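Local coordinates for glyoxalase family protein (Enterococcus faecalis, PDB 2P25) that is of unknown function but belongs to the glyoxalase/bleomycin resistance protein/dioxygenase superfamily and forms a dimer of chains that each hold two four-stranded mixed sheets, at residues A[7-13]-A[53-59]; A[24-28]-A[90-96]; A[107-112]-A[122-126]. All blocks are in the same frame, centred on the assembly; numbering follows the deposited sequence.

Interaction 1: residues A[7-13]-A[53-59]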
loop_
_atom_site.group_PDB
_atom_site.type_symbol
_atom_site.label_atom_id
_atom_site.label_comp_id
_atom_site.label_asym_id
_atom_site.label_seq_id
_atom_site.Cartn_x
_atom_site.Cartn_y
_atom_site.Cartn_z
ATOM N N HIS A 7 -7.340 -1.947 7.135
ATOM C CA HIS A 7 -8.607 -2.445 6.589
ATOM C C HIS A 7 -8.336 -3.041 5.212
ATOM O O HIS A 7 -8.753 -4.152 4.911
ATOM C CB HIS A 7 -9.655 -1.307 6.522
ATOM C CG HIS A 7 -11.005 -1.740 6.026
ATOM N ND1 HIS A 7 -11.308 -1.830 4.685
ATOM C CD2 HIS A 7 -12.138 -2.088 6.690
ATOM C CE1 HIS A 7 -12.563 -2.217 4.536
ATOM N NE2 HIS A 7 -13.089 -2.387 5.741
ATOM N N HIS A 8 -7.603 -2.307 4.388
ATOM C CA HIS A 8 -7.235 -2.795 3.059
ATOM C C HIS A 8 -6.145 -1.925 2.466
ATOM O O HIS A 8 -5.856 -0.819 2.961
ATOM C CB HIS A 8 -8.453 -2.841 2.112
ATOM C CG HIS A 8 -9.106 -1.511 1.856
ATOM N ND1 HIS A 8 -8.718 -0.665 0.840
ATOM C CD2 HIS A 8 -10.155 -0.910 2.461
ATOM C CE1 HIS A 8 -9.481 0.417 0.846
ATOM N NE2 HIS A 8 -10.366 0.290 1.820
ATOM N N VAL A 9 -5.578 -2.406 1.369
ATOM C CA VAL A 9 -4.680 -1.638 0.539
ATOM C C VAL A 9 -5.383 -1.573 -0.828
ATOM O O VAL A 9 -5.974 -2.561 -1.246
ATOM C CB VAL A 9 -3.333 -2.355 0.427
ATOM C CG1 VAL A 9 -2.466 -1.738 -0.624
ATOM C CG2 VAL A 9 -2.596 -2.302 1.774
ATOM N N ALA A 10 -5.399 -0.405 -1.462
ATOM C CA ALA A 10 -6.039 -0.235 -2.800
ATOM C C ALA A 10 -5.002 -0.126 -3.911
ATOM O O ALA A 10 -3.947 0.497 -3.742
ATOM C CB ALA A 10 -6.908 1.012 -2.814
ATOM N N ILE A 11 -5.328 -0.711 -5.064
ATOM C CA ILE A 11 -4.412 -0.780 -6.223
ATOM C C ILE A 11 -5.205 -0.355 -7.441
ATOM O O ILE A 11 -6.377 -0.689 -7.559
ATOM C CB ILE A 11 -3.905 -2.249 -6.418
ATOM C CG1 ILE A 11 -2.926 -2.611 -5.292
ATOM C CG2 ILE A 11 -3.245 -2.456 -7.816
ATOM C CD1 ILE A 11 -2.761 -4.160 -5.145
ATOM N N ASN A 12 -4.543 0.368 -8.345
ATOM C CA ASN A 12 -5.111 0.734 -9.663
ATOM C C ASN A 12 -4.497 -0.199 -10.702
ATOM O O ASN A 12 -3.272 -0.306 -10.766
ATOM C CB ASN A 12 -4.758 2.195 -10.043
ATOM C CG ASN A 12 -5.433 3.223 -9.148
ATOM O OD1 ASN A 12 -6.451 2.930 -8.524
ATOM N ND2 ASN A 12 -4.870 4.451 -9.091
ATOM N N ALA A 13 -5.355 -0.876 -11.476
ATOM C CA ALA A 13 -4.937 -1.844 -12.482
ATOM C C ALA A 13 -5.576 -1.493 -13.817
ATOM O O ALA A 13 -6.635 -0.820 -13.856
ATOM C CB ALA A 13 -5.360 -3.271 -12.072
ATOM N N GLU A 53 -7.280 -7.612 3.113
ATOM C CA GLU A 53 -8.174 -7.203 2.026
ATOM C C GLU A 53 -7.460 -6.332 1.006
ATOM O O GLU A 53 -6.646 -5.464 1.353
ATOM C CB GLU A 53 -9.406 -6.502 2.579
ATOM C CG GLU A 53 -10.461 -6.149 1.541
ATOM C CD GLU A 53 -11.854 -5.960 2.164
ATOM O OE1 GLU A 53 -12.134 -6.559 3.230
ATOM O OE2 GLU A 53 -12.666 -5.212 1.576
ATOM N N LEU A 54 -7.758 -6.587 -0.261
ATOM C CA LEU A 54 -7.135 -5.851 -1.343
ATOM C C LEU A 54 -8.250 -5.286 -2.200
ATOM O O LEU A 54 -9.138 -6.028 -2.617
ATOM C CB LEU A 54 -6.261 -6.820 -2.149
ATOM C CG LEU A 54 -4.966 -6.415 -2.789
ATOM C CD1 LEU A 54 -3.960 -5.927 -1.727
ATOM C CD2 LEU A 54 -4.457 -7.626 -3.555
ATOM N N GLU A 55 -8.248 -3.978 -2.418
ATOM C CA GLU A 55 -9.245 -3.308 -3.249
ATOM C C GLU A 55 -8.623 -2.886 -4.565
ATOM O O GLU A 55 -7.683 -2.096 -4.564
ATOM C CB GLU A 55 -9.704 -2.083 -2.509
ATOM C CG GLU A 55 -10.850 -1.348 -3.053
ATOM C CD GLU A 55 -11.439 -0.465 -1.977
ATOM O OE1 GLU A 55 -12.157 -0.982 -1.071
ATOM O OE2 GLU A 55 -11.154 0.734 -2.024
ATOM N N ILE A 56 -9.157 -3.374 -5.674
ATOM C CA ILE A 56 -8.543 -3.088 -6.967
ATOM C C ILE A 56 -9.515 -2.306 -7.822
ATOM O O ILE A 56 -10.661 -2.745 -8.016
ATOM C CB ILE A 56 -8.093 -4.369 -7.691
ATOM C CG1 ILE A 56 -7.291 -5.263 -6.726
ATOM C CG2 ILE A 56 -7.308 -4.003 -8.957
ATOM C CD1 ILE A 56 -6.689 -6.477 -7.351
ATOM N N PHE A 57 -9.077 -1.152 -8.304
ATOM C CA PHE A 57 -9.857 -0.326 -9.217
ATOM C C PHE A 57 -9.289 -0.584 -10.609
ATOM O O PHE A 57 -8.101 -0.428 -10.807
ATOM C CB PHE A 57 -9.693 1.164 -8.856
ATOM C CG PHE A 57 -10.308 1.516 -7.523
ATOM C CD1 PHE A 57 -11.592 2.056 -7.451
ATOM C CD2 PHE A 57 -9.597 1.302 -6.351
ATOM C CE1 PHE A 57 -12.159 2.367 -6.206
ATOM C CE2 PHE A 57 -10.157 1.589 -5.110
ATOM C CZ PHE A 57 -11.427 2.138 -5.038
ATOM N N ILE A 58 -10.137 -1.007 -11.550
ATOM C CA ILE A 58 -9.669 -1.429 -12.860
ATOM C C ILE A 58 -10.200 -0.472 -13.924
ATOM O O ILE A 58 -11.399 -0.314 -14.070
ATOM C CB ILE A 58 -10.142 -2.883 -13.194
ATOM C CG1 ILE A 58 -9.745 -3.853 -12.067
ATOM C CG2 ILE A 58 -9.556 -3.376 -14.529
ATOM C CD1 ILE A 58 -10.454 -5.172 -12.115
ATOM N N SER A 59 -9.303 0.116 -14.696
ATOM C CA SER A 59 -9.687 1.132 -15.694
ATOM C C SER A 59 -8.564 1.334 -16.703
ATOM O O SER A 59 -7.391 1.359 -16.341
ATOM C CB SER A 59 -10.005 2.462 -15.008
ATOM O OG SER A 59 -10.351 3.475 -15.954
#
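Ile-11 lies beside Glu-55, Ile-56 and Phe-57 in the parallel strand pair of a mixed sheet with the beta-alpha-beta-beta-beta topology of the glyoxalase superfamily. Ile-11 N donates to Glu-55 O (2.8 Å), and Ile-11 O accepts from Phe-57 N. Val-9 and Ala-13 bond their neighbours across the pair in the same way. The tightly packed face carries Val-9, Ile-11, Ala-13, Leu-54, Ile-56 and Ile-58. Ile-11 has CG1 beside its backbone N (chi1 -71°), and an extended chi2 carries CD1 across to Leu-54 CG at 3.9 Å. Ala-13 is short, and its CB comes within 3.7 Å of Ile-56 CG2. Tyr-23 and Thr-19 of helix 16-26 cover this side. The face of Ala-10, Asn-12, Glu-55 and Phe-57 is more polar. Ala-10 CB meets the edge of the Phe-57 ring, 4.0 Å from CE2. The Asn-12 amide stands almost perpendicular to that ring (84°), and its OD1 is bonded by Arg-75 of the second subunit. An antiparallel strand of that subunit continues the sheet beyond strand 7-13. Between the two strands the looser end is at His-7 and Glu-53, both partly exposed. Their side chains come no closer than 4.2 Å, from His-7 CE1 to Glu-53 OE2. Further in, Glu-55 OE1 lies over one face of the His-8 ring, towards its rim; the planes are 37° apart. Lys-44 makes a salt bridge to Glu-55 OE1, and Glu-123 of the second subunit takes His-8 NE2. Glu-55 OE2 stops 3.3 Å from His-8 CE1.

Interaction 2: residues A[24-28]-A[90-96]; sequences VEKLG and FLNEQGI
The Phe-90 ring receives the Lys-26 carbonyl at its edge, near the ring plane. Lys-26 O lies 3.1 Å from Phe-90 CZ and slightly farther from CE2, so it faces the aromatic hydrogens at the end of the ring. Gln-94 CG sits over one face of the same ring, towards the rim. CG of Phe-90 is anti to the backbone N (chi1 168°), which sends the ring across to the last turn of helix 16-26. The Gln-94 amide is the second flat group. Its NE2 touches the aliphatic part of Lys-26, 3.4 Å from CG, and the two side chains run by one another, head to tail. Here helix 84-93 ends in a Schellman motif. Gly-95, with positive phi, is its C-prime residue, and Ile-96 N bonds back to Leu-91 O. Just past the last helical residue, Gln-94 O accepts from Lys-26 NZ at 2.9 Å, nearly straight on (C=O...N angle 174°). The ammonium group is probably favoured there by the negative end of the helix dipole. The extended lysine also lays its CD 3.7 Å from Ile-96 CD1. On the buried side Leu-27 CD1 meets Leu-91 CD2 at 4.0 Å. Phe-22 packs against Leu-27 and Ile-96, and Phe-3 of the second subunit packs on Leu-27, Phe-90 and Leu-91.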
loop_
_atom_site.group_PDB
_atom_site.type_symbol
_atom_site.label_atom_id
_atom_site.label_comp_id
_atom_site.label_asym_id
_atom_site.label_seq_id
_atom_site.Cartn_x
_atom_site.Cartn_y
_atom_site.Cartn_z
ATOM N N VAL A 24 -6.274 -13.280 -8.318
ATOM C CA VAL A 24 -7.178 -14.325 -7.887
ATOM C C VAL A 24 -6.584 -15.695 -8.194
ATOM O O VAL A 24 -6.431 -16.522 -7.279
ATOM C CB VAL A 24 -8.583 -14.139 -8.494
ATOM C CG1 VAL A 24 -9.520 -15.322 -8.103
ATOM C CG2 VAL A 24 -9.188 -12.773 -8.043
ATOM N N GLU A 25 -6.262 -15.960 -9.458
ATOM C CA GLU A 25 -5.854 -17.314 -9.837
ATOM C C GLU A 25 -4.469 -17.717 -9.327
ATOM O O GLU A 25 -4.283 -18.844 -8.851
ATOM C CB GLU A 25 -6.018 -17.556 -11.359
ATOM C CG GLU A 25 -7.484 -17.449 -11.862
ATOM C CD GLU A 25 -8.441 -18.436 -11.176
ATOM O OE1 GLU A 25 -8.019 -19.577 -10.864
ATOM O OE2 GLU A 25 -9.620 -18.070 -10.951
ATOM N N LYS A 26 -3.505 -16.806 -9.396
ATOM C CA LYS A 26 -2.151 -17.127 -9.008
ATOM C C LYS A 26 -1.837 -16.843 -7.556
ATOM O O LYS A 26 -1.349 -17.723 -6.846
ATOM C CB LYS A 26 -1.139 -16.456 -9.950
ATOM C CG LYS A 26 -1.336 -16.922 -11.365
ATOM C CD LYS A 26 -0.424 -16.210 -12.353
ATOM C CE LYS A 26 -0.581 -16.821 -13.740
ATOM N NZ LYS A 26 0.275 -16.131 -14.774
ATOM N N LEU A 27 -2.120 -15.632 -7.101
ATOM C CA LEU A 27 -1.847 -15.261 -5.713
ATOM C C LEU A 27 -2.867 -15.856 -4.737
ATOM O O LEU A 27 -2.623 -15.887 -3.522
ATOM C CB LEU A 27 -1.783 -13.736 -5.552
ATOM C CG LEU A 27 -0.356 -13.154 -5.632
ATOM C CD1 LEU A 27 0.542 -13.854 -6.648
ATOM C CD2 LEU A 27 -0.316 -11.684 -5.776
ATOM N N GLY A 28 -3.999 -16.312 -5.271
ATOM C CA GLY A 28 -4.987 -17.034 -4.469
ATOM C C GLY A 28 -5.903 -16.179 -3.626
ATOM O O GLY A 28 -6.507 -16.668 -2.657
ATOM N N PHE A 90 7.098 -21.325 -6.646
ATOM C CA PHE A 90 5.659 -21.256 -6.932
ATOM C C PHE A 90 5.334 -20.167 -7.961
ATOM O O PHE A 90 4.645 -20.422 -8.953
ATOM C CB PHE A 90 4.828 -21.056 -5.638
ATOM C CG PHE A 90 3.386 -20.697 -5.906
ATOM C CD1 PHE A 90 2.451 -21.686 -6.186
ATOM C CD2 PHE A 90 2.984 -19.358 -5.919
ATOM C CE1 PHE A 90 1.115 -21.346 -6.447
ATOM C CE2 PHE A 90 1.662 -19.008 -6.182
ATOM C CZ PHE A 90 0.733 -19.995 -6.451
ATOM N N LEU A 91 5.867 -18.968 -7.759
ATOM C CA LEU A 91 5.614 -17.871 -8.686
ATOM C C LEU A 91 6.186 -18.185 -10.073
ATOM O O LEU A 91 5.514 -17.990 -11.098
ATOM C CB LEU A 91 6.205 -16.565 -8.156
ATOM C CG LEU A 91 5.538 -15.992 -6.888
ATOM C CD1 LEU A 91 6.392 -14.816 -6.372
ATOM C CD2 LEU A 91 4.140 -15.504 -7.267
ATOM N N ASN A 92 7.430 -18.668 -10.101
ATOM C CA ASN A 92 8.091 -18.947 -11.377
ATOM C C ASN A 92 7.312 -20.004 -12.151
ATOM O O ASN A 92 7.163 -19.909 -13.389
ATOM C CB ASN A 92 9.556 -19.376 -11.172
ATOM C CG ASN A 92 10.427 -18.271 -10.592
ATOM O OD1 ASN A 92 10.053 -17.075 -10.544
ATOM N ND2 ASN A 92 11.607 -18.655 -10.153
ATOM N N GLU A 93 6.757 -20.973 -11.428
ATOM C CA GLU A 93 5.997 -22.028 -12.090
ATOM C C GLU A 93 4.738 -21.436 -12.753
ATOM O O GLU A 93 4.287 -21.936 -13.795
ATOM C CB GLU A 93 5.612 -23.117 -11.116
ATOM C CG GLU A 93 4.969 -24.319 -11.825
ATOM C CD GLU A 93 4.478 -25.375 -10.857
ATOM O OE1 GLU A 93 3.899 -25.016 -9.816
ATOM O OE2 GLU A 93 4.664 -26.572 -11.144
ATOM N N GLN A 94 4.192 -20.381 -12.141
ATOM C CA GLN A 94 3.005 -19.690 -12.666
ATOM C C GLN A 94 3.340 -18.637 -13.706
ATOM O O GLN A 94 2.458 -17.883 -14.114
ATOM C CB GLN A 94 2.228 -19.024 -11.528
ATOM C CG GLN A 94 1.729 -19.987 -10.456
ATOM C CD GLN A 94 0.626 -20.870 -10.973
ATOM O OE1 GLN A 94 0.759 -22.102 -11.037
ATOM N NE2 GLN A 94 -0.473 -20.254 -11.347
ATOM N N GLY A 95 4.603 -18.567 -14.116
ATOM C CA GLY A 95 5.035 -17.628 -15.149
ATOM C C GLY A 95 5.285 -16.229 -14.620
ATOM O O GLY A 95 5.315 -15.252 -15.393
ATOM N N ILE A 96 5.454 -16.114 -13.301
ATOM C CA ILE A 96 5.743 -14.818 -12.698
ATOM C C ILE A 96 7.223 -14.753 -12.356
ATOM O O ILE A 96 7.693 -15.491 -11.499
ATOM C CB ILE A 96 4.904 -14.586 -11.430
ATOM C CG1 ILE A 96 3.419 -14.538 -11.796
ATOM C CG2 ILE A 96 5.360 -13.269 -10.694
ATOM C CD1 ILE A 96 2.483 -14.669 -10.574
#

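Interaction 3: residues A[107-112]-A[122-126]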
loop_
_atom_site.group_PDB
_atom_site.type_symbol
_atom_site.label_atom_id
_atom_site.label_comp_id
_atom_site.label_asym_id
_atom_site.label_seq_id
_atom_site.Cartn_x
_atom_site.Cartn_y
_atom_site.Cartn_z
ATOM N N THR A 107 18.929 -5.661 7.911
ATOM C CA THR A 107 18.446 -6.783 8.735
ATOM C C THR A 107 19.100 -8.147 8.463
ATOM O O THR A 107 19.109 -9.016 9.340
ATOM C CB THR A 107 16.901 -6.918 8.693
ATOM O OG1 THR A 107 16.480 -7.451 7.429
ATOM C CG2 THR A 107 16.236 -5.565 8.930
ATOM N N GLY A 108 19.634 -8.341 7.260
ATOM C CA GLY A 108 20.229 -9.628 6.893
ATOM C C GLY A 108 19.249 -10.723 6.465
ATOM O O GLY A 108 19.657 -11.862 6.256
ATOM N N LYS A 109 17.958 -10.401 6.351
ATOM C CA LYS A 109 16.960 -11.405 5.934
ATOM C C LYS A 109 16.762 -11.416 4.429
ATOM O O LYS A 109 16.915 -10.386 3.767
ATOM C CB LYS A 109 15.625 -11.229 6.669
ATOM C CG LYS A 109 15.757 -11.624 8.152
ATOM C CD LYS A 109 14.443 -11.551 8.882
ATOM C CE LYS A 109 14.645 -11.920 10.357
ATOM N NZ LYS A 109 13.569 -11.338 11.227
ATOM N N LYS A 110 16.423 -12.588 3.899
ATOM C CA LYS A 110 16.240 -12.767 2.453
ATOM C C LYS A 110 15.024 -12.042 1.924
ATOM O O LYS A 110 13.985 -12.016 2.567
ATOM C CB LYS A 110 16.078 -14.243 2.102
ATOM C CG LYS A 110 17.364 -15.037 2.221
ATOM C CD LYS A 110 17.051 -16.528 2.150
ATOM C CE LYS A 110 18.287 -17.353 2.368
ATOM N NZ LYS A 110 17.939 -18.795 2.334
HETATM N N MSE A 111 15.153 -11.505 0.714
HETATM C CA MSE A 111 14.068 -10.755 0.075
HETATM C C MSE A 111 14.257 -10.761 -1.429
HETATM O O MSE A 111 15.360 -10.981 -1.934
HETATM C CB MSE A 111 14.036 -9.297 0.566
HETATM C CG MSE A 111 15.338 -8.604 0.338
HETATM SE SE MSE A 111 15.259 -6.723 0.815
HETATM C CE MSE A 111 14.263 -6.075 -0.755
ATOM N N THR A 112 13.153 -10.562 -2.147
ATOM C CA THR A 112 13.210 -10.306 -3.577
ATOM C C THR A 112 11.891 -9.604 -3.969
ATOM O O THR A 112 11.009 -9.398 -3.115
ATOM C CB THR A 112 13.415 -11.588 -4.406
ATOM O OG1 THR A 112 13.688 -11.212 -5.784
ATOM C CG2 THR A 112 12.159 -12.495 -4.348
ATOM N N LEU A 122 6.065 -5.939 -5.906
ATOM C CA LEU A 122 5.544 -6.704 -4.789
ATOM C C LEU A 122 6.737 -7.430 -4.203
ATOM O O LEU A 122 7.448 -8.159 -4.911
ATOM C CB LEU A 122 4.464 -7.681 -5.260
ATOM C CG LEU A 122 3.232 -6.990 -5.881
ATOM C CD1 LEU A 122 2.301 -8.033 -6.528
ATOM C CD2 LEU A 122 2.486 -6.238 -4.746
ATOM N N GLU A 123 6.980 -7.208 -2.918
ATOM C CA GLU A 123 8.159 -7.793 -2.286
ATOM C C GLU A 123 7.832 -9.079 -1.529
ATOM O O GLU A 123 6.769 -9.188 -0.921
ATOM C CB GLU A 123 8.747 -6.762 -1.354
ATOM C CG GLU A 123 10.111 -7.085 -0.775
ATOM C CD GLU A 123 10.490 -6.091 0.303
ATOM O OE1 GLU A 123 10.654 -4.902 -0.011
ATOM O OE2 GLU A 123 10.572 -6.467 1.479
ATOM N N LEU A 124 8.780 -10.020 -1.531
ATOM C CA LEU A 124 8.779 -11.156 -0.607
ATOM C C LEU A 124 9.899 -10.926 0.389
ATOM O O LEU A 124 11.027 -10.580 0.003
ATOM C CB LEU A 124 9.046 -12.456 -1.375
ATOM C CG LEU A 124 8.091 -12.880 -2.496
ATOM C CD1 LEU A 124 8.583 -14.178 -3.164
ATOM C CD2 LEU A 124 6.683 -13.043 -1.954
ATOM N N HIS A 125 9.594 -11.101 1.676
ATOM C CA HIS A 125 10.567 -10.838 2.718
ATOM C C HIS A 125 10.440 -11.882 3.820
ATOM O O HIS A 125 9.339 -12.127 4.308
ATOM C CB HIS A 125 10.291 -9.439 3.292
ATOM C CG HIS A 125 11.434 -8.845 4.045
ATOM N ND1 HIS A 125 11.922 -9.387 5.215
ATOM C CD2 HIS A 125 12.159 -7.724 3.818
ATOM C CE1 HIS A 125 12.912 -8.634 5.668
ATOM N NE2 HIS A 125 13.075 -7.618 4.839
ATOM N N GLU A 126 11.556 -12.489 4.211
ATOM C CA GLU A 126 11.542 -13.432 5.331
ATOM C C GLU A 126 11.473 -12.728 6.699
ATOM O O GLU A 126 11.621 -11.495 6.784
ATOM C CB GLU A 126 12.745 -14.354 5.245
ATOM C CG GLU A 126 12.557 -15.424 4.165
ATOM C CD GLU A 126 13.535 -16.597 4.260
ATOM O OE1 GLU A 126 14.518 -16.536 5.047
ATOM O OE2 GLU A 126 13.310 -17.593 3.541
HETATM O O HOH W 1 16.335 -14.653 5.729
HETATM O O HOH W 2 15.346 -19.433 3.030
#
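Lys-110 and Glu-126 meet at the open end of the antiparallel beta hairpin formed by strands 110-115 and 121-125, in the second mixed sheet of the chain. Lys-110 O accepts from Glu-126 N (3.0 Å). Further along, Thr-112 and Leu-124 form a hydrogen-bonded pair. Leu-124 N donates to Thr-112 O at 2.8 Å, and Thr-112 N donates in return to Leu-124 O. Between these bonds lies the non-hydrogen-bonded pair of Met-111, present as selenomethionine, and His-125. The Met-111 CA also approaches Leu-124 O, which thus meets both an N-H and a C-H.

The Lys-110 and Glu-126 side chains run together in one direction, but their charged ends do not touch. One water links Lys-110 NZ to Glu-126 OE2. Another accepts from the backbone Lys-110 N and donates to Glu-126 OE1 (2.7 Å). Lys-110 NZ has a further partner in a salt bridge to Glu-85, and Glu-126 OE2 accepts from Ile-84 N. On the same face, towards helix 84-93, Thr-112 CG2 rests 4.1 Å from Leu-124 CD1. Thr-112 OG1 is bonded to Glu-99 O.

Met-111 and His-125 occupy the other face. The His-125 imidazole has both nitrogens engaged. NE2 is bonded to Asp-104 and ND1 to Glu-126 O, and these two bonds hold the rotation of the ring. CG stands anti to the backbone N (chi1 -161°), which turns the ring back towards strand 110-112. The Met-111 selenium lies obliquely, 5.2 Å from the ring centroid, and His-7 of the second subunit stacks on the ring. Lys-109 CB is 3.9 Å from His-125 CE1. The short bond from His-125 ND1 to Glu-126 O measures 2.6 Å, with the oxygen in the ring plane.

Interactions 1 and 3 are strand pairs in different sheets, parallel and antiparallel, with centres about 23 Å apart. Interaction 1 is the buried one. Interaction 3 is partly buried, with waters and charged side chains at its outer end. Interaction 2 involves no sheet. It joins two helix ends through one lysine bond and apolar contacts. Its helix 16-26 follows strand 6-13 of interaction 1, yet the two contacts do not touch. Interactions 2 and 3 do: Leu-91 CD1 packs against Leu-124 CD1 at 3.9 Å. All three reach the second subunit, interaction 1 through a shared sheet, interaction 2 through apolar packing, and interaction 3 through Glu-123 and His-125, which meet His-8 and His-7 of that subunit.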